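Carbohydrate deacetylase (Enterococcus faecalis, PDB 2I5I) probably removes acetyl groups from acetylated carbohydrates, a step in oligosaccharide breakdown, as a magnesium-dependent homodimeric hydrolase of the YdjC family. Local coordinates at residues H214-F217 / I221-N224. Numbering follows the deposited sequence. Where two conformers were deposited one is given.
Sequences HPAF and ILQN
The backbone N of L222 gives a hydrogen bond to OD1 of D219, three residues earlier and just before helix 220-225. This bond ties the first turn of the helix to the loop that leads into it, and the L222 side chain reaches back from there to A216 and F217. CG is anti to the backbone N (chi1 174°), which carries the isobutyl group out from the helix towards 214-217. One branch does the touching. L222 CD2 lies 4.2 Å from A216 CB, the two methyls meeting nearly end to end, with an A216 CA-A216 CB-L222 CD2 angle of 153°. The same CD2 is 3.9 Å from F217 O, a van der Waals contact with the carbonyl oxygen. No hydrogen bond crosses between the segments. The contact is small, burying 66 Å² in all, but the three touching residues are buried in the assembly. F217 shares in it through its carbonyl, while its CB points away. Its side chain packs on A19 and E26 of helix 18-29 and on F217 of the second subunit. The loop follows strand 208-213 of the parallel sheet and turns into helix 220-225. A216 sits between helix 18-29, where it meets V20, and helix 231-239, where it meets R232.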
ATOM      1  N   HIS A 214     -20.849  17.710  10.482  1.00 21.72           N
ATOM      2  CA  HIS A 214     -19.709  18.421   9.930  1.00 19.71           C
ATOM      3  C   HIS A 214     -18.451  18.303  10.805  1.00 21.16           C
ATOM      4  O   HIS A 214     -17.875  19.285  11.287  1.00 25.60           O
ATOM      5  CB  HIS A 214     -20.102  19.871   9.735  1.00 21.42           C
ATOM      6  CG  HIS A 214     -21.276  20.091   8.822  1.00 22.44           C
ATOM      7  ND1 HIS A 214     -22.587  19.887   9.207  1.00 26.10           N
ATOM      8  CD2 HIS A 214     -21.320  20.522   7.543  1.00 25.98           C
ATOM      9  CE1 HIS A 214     -23.381  20.172   8.188  1.00 26.67           C
ATOM     10  NE2 HIS A 214     -22.642  20.568   7.156  1.00 29.50           N
ATOM     11  N   PRO A 215     -17.981  17.086  11.025  1.00 22.21           N
ATOM     12  CA  PRO A 215     -16.732  16.917  11.785  1.00 18.24           C
ATOM     13  C   PRO A 215     -15.573  17.477  10.957  1.00 18.42           C
ATOM     14  O   PRO A 215     -15.592  17.477   9.731  1.00 19.53           O
ATOM     15  CB  PRO A 215     -16.575  15.421  11.936  1.00 21.11           C
ATOM     16  CG  PRO A 215     -17.537  14.777  10.995  1.00 20.81           C
ATOM     17  CD  PRO A 215     -18.537  15.812  10.575  1.00 27.72           C
ATOM     18  N   ALA A 216     -14.544  17.945  11.642  1.00 22.69           N
ATOM     19  CA  ALA A 216     -13.308  18.444  11.084  1.00 18.26           C
ATOM     20  C   ALA A 216     -12.284  18.644  12.209  1.00 20.63           C
ATOM     21  O   ALA A 216     -12.692  18.784  13.351  1.00 18.71           O
ATOM     22  CB  ALA A 216     -13.482  19.769  10.370  1.00 19.11           C
ATOM     23  N   PHE A 217     -11.021  18.631  11.812  1.00 21.86           N
ATOM     24  CA  PHE A 217      -9.947  19.266  12.539  1.00 19.32           C
ATOM     25  C   PHE A 217      -9.880  20.690  11.994  1.00 21.20           C
ATOM     26  O   PHE A 217     -10.354  20.946  10.885  1.00 19.75           O
ATOM     27  CB  PHE A 217      -8.610  18.546  12.398  1.00 17.09           C
ATOM     28  CG  PHE A 217      -8.596  17.118  12.904  1.00 14.76           C
ATOM     29  CD1 PHE A 217      -9.356  16.662  13.966  1.00 15.82           C
ATOM     30  CD2 PHE A 217      -7.777  16.165  12.298  1.00 14.62           C
ATOM     31  CE1 PHE A 217      -9.260  15.339  14.400  1.00 15.54           C
ATOM     32  CE2 PHE A 217      -7.681  14.855  12.692  1.00 17.83           C
ATOM     33  CZ  PHE A 217      -8.459  14.430  13.751  1.00 16.28           C
ATOM     34  N   ILE A 221      -7.041  27.071   6.655  0.50 21.77           N
ATOM     35  CA  ILE A 221      -7.871  27.078   5.441  0.50 22.56           C
ATOM     36  C   ILE A 221      -9.335  27.030   5.859  0.50 18.15           C
ATOM     37  O   ILE A 221     -10.143  27.823   5.380  0.50 21.74           O
ATOM     38  CB  ILE A 221      -7.505  25.953   4.477  0.50 20.87           C
ATOM     39  CG1 ILE A 221      -6.010  25.954   4.109  0.50 25.32           C
ATOM     40  CG2 ILE A 221      -8.325  25.979   3.197  0.50 20.87           C
ATOM     41  CD1 ILE A 221      -5.475  24.546   4.098  0.50 32.09           C
ATOM     42  N   LEU A 222      -9.718  26.142   6.773  1.00 20.47           N
ATOM     43  CA  LEU A 222     -11.105  26.154   7.238  1.00 22.19           C
ATOM     44  C   LEU A 222     -11.466  27.490   7.865  1.00 27.23           C
ATOM     45  O   LEU A 222     -12.520  28.076   7.597  1.00 23.24           O
ATOM     46  CB  LEU A 222     -11.334  25.016   8.234  1.00 23.01           C
ATOM     47  CG  LEU A 222     -12.703  24.993   8.913  1.00 20.43           C
ATOM     48  CD1 LEU A 222     -13.825  24.895   7.898  1.00 24.06           C
ATOM     49  CD2 LEU A 222     -12.760  23.845   9.914  1.00 20.85           C
ATOM     50  N   GLN A 223     -10.582  28.001   8.726  1.00 25.75           N
ATOM     51  CA  GLN A 223     -10.853  29.277   9.393  1.00 25.89           C
ATOM     52  C   GLN A 223     -11.111  30.416   8.412  1.00 27.47           C
ATOM     53  O   GLN A 223     -11.870  31.357   8.672  1.00 31.67           O
ATOM     54  CB  GLN A 223      -9.651  29.672  10.237  1.00 31.48           C
ATOM     55  CG  GLN A 223      -9.541  29.134  11.646  1.00 40.15           C
ATOM     56  CD  GLN A 223      -8.685  30.100  12.471  1.00 34.79           C
ATOM     57  OE1 GLN A 223      -7.685  30.601  11.955  1.00 32.00           O
ATOM     58  NE2 GLN A 223      -9.093  30.353  13.704  1.00 34.11           N
ATOM     59  N   ASN A 224     -10.434  30.354   7.279  1.00 21.03           N
ATOM     60  CA  ASN A 224     -10.477  31.401   6.279  1.00 24.42           C
ATOM     61  C   ASN A 224     -11.803  31.365   5.505  1.00 31.98           C
ATOM     62  O   ASN A 224     -12.233  32.384   4.984  1.00 36.57           O
ATOM     63  CB  ASN A 224      -9.332  31.241   5.289  1.00 25.53           C
ATOM     64  CG  ASN A 224      -7.970  31.623   5.883  1.00 23.34           C
ATOM     65  OD1 ASN A 224      -7.880  32.223   6.942  1.00 30.88           O
ATOM     66  ND2 ASN A 224      -6.919  31.253   5.162  1.00 37.35           N
TER